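Endo-1,4-beta-xylanase (Uncultured bacterium, PDB 7AX7) probably removes acetyl groups from acetylated xylan with the help of a bound cobalt ion, as the CE4 esterase domain of a multidomain xylanase. Local coordinates at residues L5-F10 against V180-L185. Residues are numbered along the deposited sequence; the frame is centred on the assembly and turned at random.
Sequences LIALTF and VTVSEL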
ATOM      1  N   LEU A   5     -12.979  -6.570  -8.016  1.00 11.28           N
ATOM      2  CA  LEU A   5     -12.257  -5.531  -7.298  1.00 11.19           C
ATOM      3  C   LEU A   5     -10.761  -5.808  -7.289  1.00  9.31           C
ATOM      4  O   LEU A   5     -10.332  -6.950  -7.094  1.00 10.07           O
ATOM      5  CB  LEU A   5     -12.764  -5.412  -5.858  1.00 11.53           C
ATOM      6  CG  LEU A   5     -14.263  -5.158  -5.682  1.00 13.57           C
ATOM      7  CD1 LEU A   5     -14.584  -4.921  -4.205  1.00 10.84           C
ATOM      8  CD2 LEU A   5     -14.734  -3.978  -6.553  1.00 12.41           C
ATOM      9  N   ILE A   6      -9.970  -4.750  -7.497  1.00  9.58           N
ATOM     10  CA  ILE A   6      -8.516  -4.805  -7.378  1.00  7.86           C
ATOM     11  C   ILE A   6      -8.059  -3.654  -6.493  1.00  9.58           C
ATOM     12  O   ILE A   6      -8.560  -2.527  -6.608  1.00  7.77           O
ATOM     13  CB  ILE A   6      -7.803  -4.740  -8.745  1.00 15.45           C
ATOM     14  CG1 ILE A   6      -8.087  -5.992  -9.562  1.00 19.23           C
ATOM     15  CG2 ILE A   6      -6.301  -4.687  -8.545  1.00 12.86           C
ATOM     16  CD1 ILE A   6      -7.249  -7.180  -9.128  1.00 15.00           C
ATOM     17  N   ALA A   7      -7.107  -3.934  -5.615  1.00  9.70           N
ATOM     18  CA  ALA A   7      -6.569  -2.930  -4.701  1.00  7.74           C
ATOM     19  C   ALA A   7      -5.103  -2.734  -5.066  1.00 11.24           C
ATOM     20  O   ALA A   7      -4.249  -3.531  -4.655  1.00  9.16           O
ATOM     21  CB  ALA A   7      -6.744  -3.356  -3.244  1.00  5.93           C
ATOM     22  N   LEU A   8      -4.830  -1.699  -5.867  1.00  7.36           N
ATOM     23  CA  LEU A   8      -3.458  -1.297  -6.147  1.00 10.37           C
ATOM     24  C   LEU A   8      -2.880  -0.596  -4.926  1.00  9.31           C
ATOM     25  O   LEU A   8      -3.517   0.298  -4.363  1.00  7.71           O
ATOM     26  CB  LEU A   8      -3.408  -0.366  -7.360  1.00  7.95           C
ATOM     27  CG  LEU A   8      -3.521  -0.953  -8.767  1.00 18.08           C
ATOM     28  CD1 LEU A   8      -3.470   0.172  -9.805  1.00 15.04           C
ATOM     29  CD2 LEU A   8      -2.418  -1.966  -9.031  1.00 16.78           C
ATOM     30  N   THR A   9      -1.678  -0.998  -4.507  1.00  7.84           N
ATOM     31  CA  THR A   9      -1.103  -0.470  -3.276  1.00  9.65           C
ATOM     32  C   THR A   9       0.379  -0.179  -3.482  1.00 10.47           C
ATOM     33  O   THR A   9       1.064  -0.849  -4.261  1.00  9.30           O
ATOM     34  CB  THR A   9      -1.296  -1.431  -2.072  1.00  8.35           C
ATOM     35  OG1 THR A   9      -0.480  -2.598  -2.236  1.00 10.92           O
ATOM     36  CG2 THR A   9      -2.751  -1.857  -1.945  1.00  5.84           C
ATOM     37  N   PHE A  10       0.871   0.823  -2.756  1.00  9.69           N
ATOM     38  CA  PHE A  10       2.222   1.337  -2.941  1.00  9.67           C
ATOM     39  C   PHE A  10       2.924   1.451  -1.596  1.00  8.47           C
ATOM     40  O   PHE A  10       2.390   2.068  -0.665  1.00  8.43           O
ATOM     41  CB  PHE A  10       2.188   2.701  -3.645  1.00  7.59           C
ATOM     42  CG  PHE A  10       1.673   2.648  -5.057  1.00  9.51           C
ATOM     43  CD1 PHE A  10       2.544   2.427  -6.120  1.00  8.34           C
ATOM     44  CD2 PHE A  10       0.321   2.826  -5.325  1.00  8.37           C
ATOM     45  CE1 PHE A  10       2.083   2.385  -7.425  1.00 10.52           C
ATOM     46  CE2 PHE A  10      -0.157   2.785  -6.638  1.00 11.19           C
ATOM     47  CZ  PHE A  10       0.727   2.564  -7.688  1.00  9.40           C
ATOM     48  N   VAL A 180     -10.118  -0.110  -6.106  1.00  9.03           N
ATOM     49  CA  VAL A 180     -10.600   0.293  -4.792  1.00  8.81           C
ATOM     50  C   VAL A 180      -9.412   0.447  -3.852  1.00 13.61           C
ATOM     51  O   VAL A 180      -8.340  -0.120  -4.071  1.00  8.20           O
ATOM     52  CB  VAL A 180     -11.609  -0.722  -4.213  1.00 11.19           C
ATOM     53  CG1 VAL A 180     -12.877  -0.789  -5.089  1.00 13.10           C
ATOM     54  CG2 VAL A 180     -10.971  -2.106  -4.081  1.00  7.40           C
ATOM     55  N   THR A 181      -9.616   1.234  -2.793  1.00  8.37           N
ATOM     56  CA  THR A 181      -8.674   1.234  -1.686  1.00  8.47           C
ATOM     57  C   THR A 181      -8.830  -0.061  -0.891  1.00  8.14           C
ATOM     58  O   THR A 181      -9.794  -0.812  -1.066  1.00  7.82           O
ATOM     59  CB  THR A 181      -8.896   2.437  -0.765  1.00  8.69           C
ATOM     60  OG1 THR A 181     -10.153   2.293  -0.077  1.00  7.37           O
ATOM     61  CG2 THR A 181      -8.898   3.757  -1.558  1.00  7.93           C
ATOM     62  N   VAL A 182      -7.866  -0.323  -0.005  1.00  8.66           N
ATOM     63  CA  VAL A 182      -7.950  -1.510   0.843  1.00  5.41           C
ATOM     64  C   VAL A 182      -9.177  -1.435   1.753  1.00  7.43           C
ATOM     65  O   VAL A 182      -9.922  -2.416   1.893  1.00  7.97           O
ATOM     66  CB  VAL A 182      -6.641  -1.693   1.633  1.00  7.18           C
ATOM     67  CG1 VAL A 182      -6.722  -2.915   2.548  1.00  8.40           C
ATOM     68  CG2 VAL A 182      -5.462  -1.846   0.664  1.00  7.18           C
ATOM     69  N   SER A 183      -9.435  -0.265   2.354  1.00  6.32           N
ATOM     70  CA  SER A 183     -10.665  -0.095   3.128  1.00  6.75           C
ATOM     71  C   SER A 183     -11.891  -0.378   2.267  1.00  8.76           C
ATOM     72  O   SER A 183     -12.790  -1.120   2.672  1.00  9.95           O
ATOM     73  CB  SER A 183     -10.746   1.319   3.719  1.00  9.59           C
ATOM     74  OG  SER A 183      -9.967   1.450   4.896  1.00  8.15           O
ATOM     75  N   GLU A 184     -11.945   0.209   1.068  1.00  8.47           N
ATOM     76  CA  GLU A 184     -13.088  -0.032   0.189  1.00  9.31           C
ATOM     77  C   GLU A 184     -13.186  -1.501  -0.204  1.00  9.61           C
ATOM     78  O   GLU A 184     -14.287  -2.044  -0.326  1.00  9.47           O
ATOM     79  CB  GLU A 184     -12.987   0.850  -1.054  1.00  8.52           C
ATOM     80  CG  GLU A 184     -13.302   2.302  -0.797  1.00 12.16           C
ATOM     81  CD  GLU A 184     -12.900   3.184  -1.962  1.00 14.88           C
ATOM     82  OE1 GLU A 184     -12.198   2.688  -2.873  1.00 10.52           O
ATOM     83  OE2 GLU A 184     -13.288   4.368  -1.966  1.00 13.29           O
ATOM     84  N   LEU A 185     -12.045  -2.165  -0.398  1.00  7.54           N
ATOM     85  CA  LEU A 185     -12.062  -3.582  -0.749  1.00  7.61           C
ATOM     86  C   LEU A 185     -12.815  -4.402   0.294  1.00 10.67           C
ATOM     87  O   LEU A 185     -13.717  -5.184  -0.039  1.00  8.82           O
ATOM     88  CB  LEU A 185     -10.633  -4.099  -0.910  1.00  6.90           C
ATOM     89  CG  LEU A 185     -10.478  -5.616  -1.042  1.00  9.37           C
ATOM     90  CD1 LEU A 185     -11.198  -6.151  -2.294  1.00 11.20           C
ATOM     91  CD2 LEU A 185      -9.008  -5.991  -1.035  1.00  9.08           C
TER
HETATM   92  O   HOH W   1      -5.778   0.163  -3.001  1.00  5.85           O
HETATM   93  O   HOH W   2      -6.786   0.554  -6.285  1.00  7.34           O
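Leu5, Ala7 and Thr9 of strand 4-11 line the contact with the start of helix 182-189, the chain segment that leaves parallel strand 177-179 in this NodB-type polysaccharide deacetylase fold. The last bond of that strand pairing runs from Val180 N to Ile6 O, 2.9 Å. Beyond it the two segments part: Val180 O meets Ala7 CA in a C-H...O contact of 3.4 Å, and two waters hydrogen-bond to Val180 O, one also to Leu8 N and the other to Leu8 O, in place of a direct bond, since Leu8 N is 4.2 Å from Val180 O. Around this seam the apolar side chains pack together. Leu5 lies across Val180 at roughly a right angle, its CD2 4.0 Å from Val180 CG1, while Leu185, with CG anti to its backbone N (chi1 170°), sends CD1 to Leu5 CB, 4.0 Å, and CD2 to Ala7 CB, 4.1 Å. Thr181 and Glu184 close the helix start as a capping box, Glu184 N giving to Thr181 OG1 and Thr181 N meeting Glu184 OE1 from above the carboxylate plane. Farther along the strand, Thr9 splits its branches: OG1 bonds with Ile150 O and Arg100, whereas the side chains of Thr9 and Val182 cross at about a right angle, with Thr9 CG2 3.8 Å from Val182 CG2.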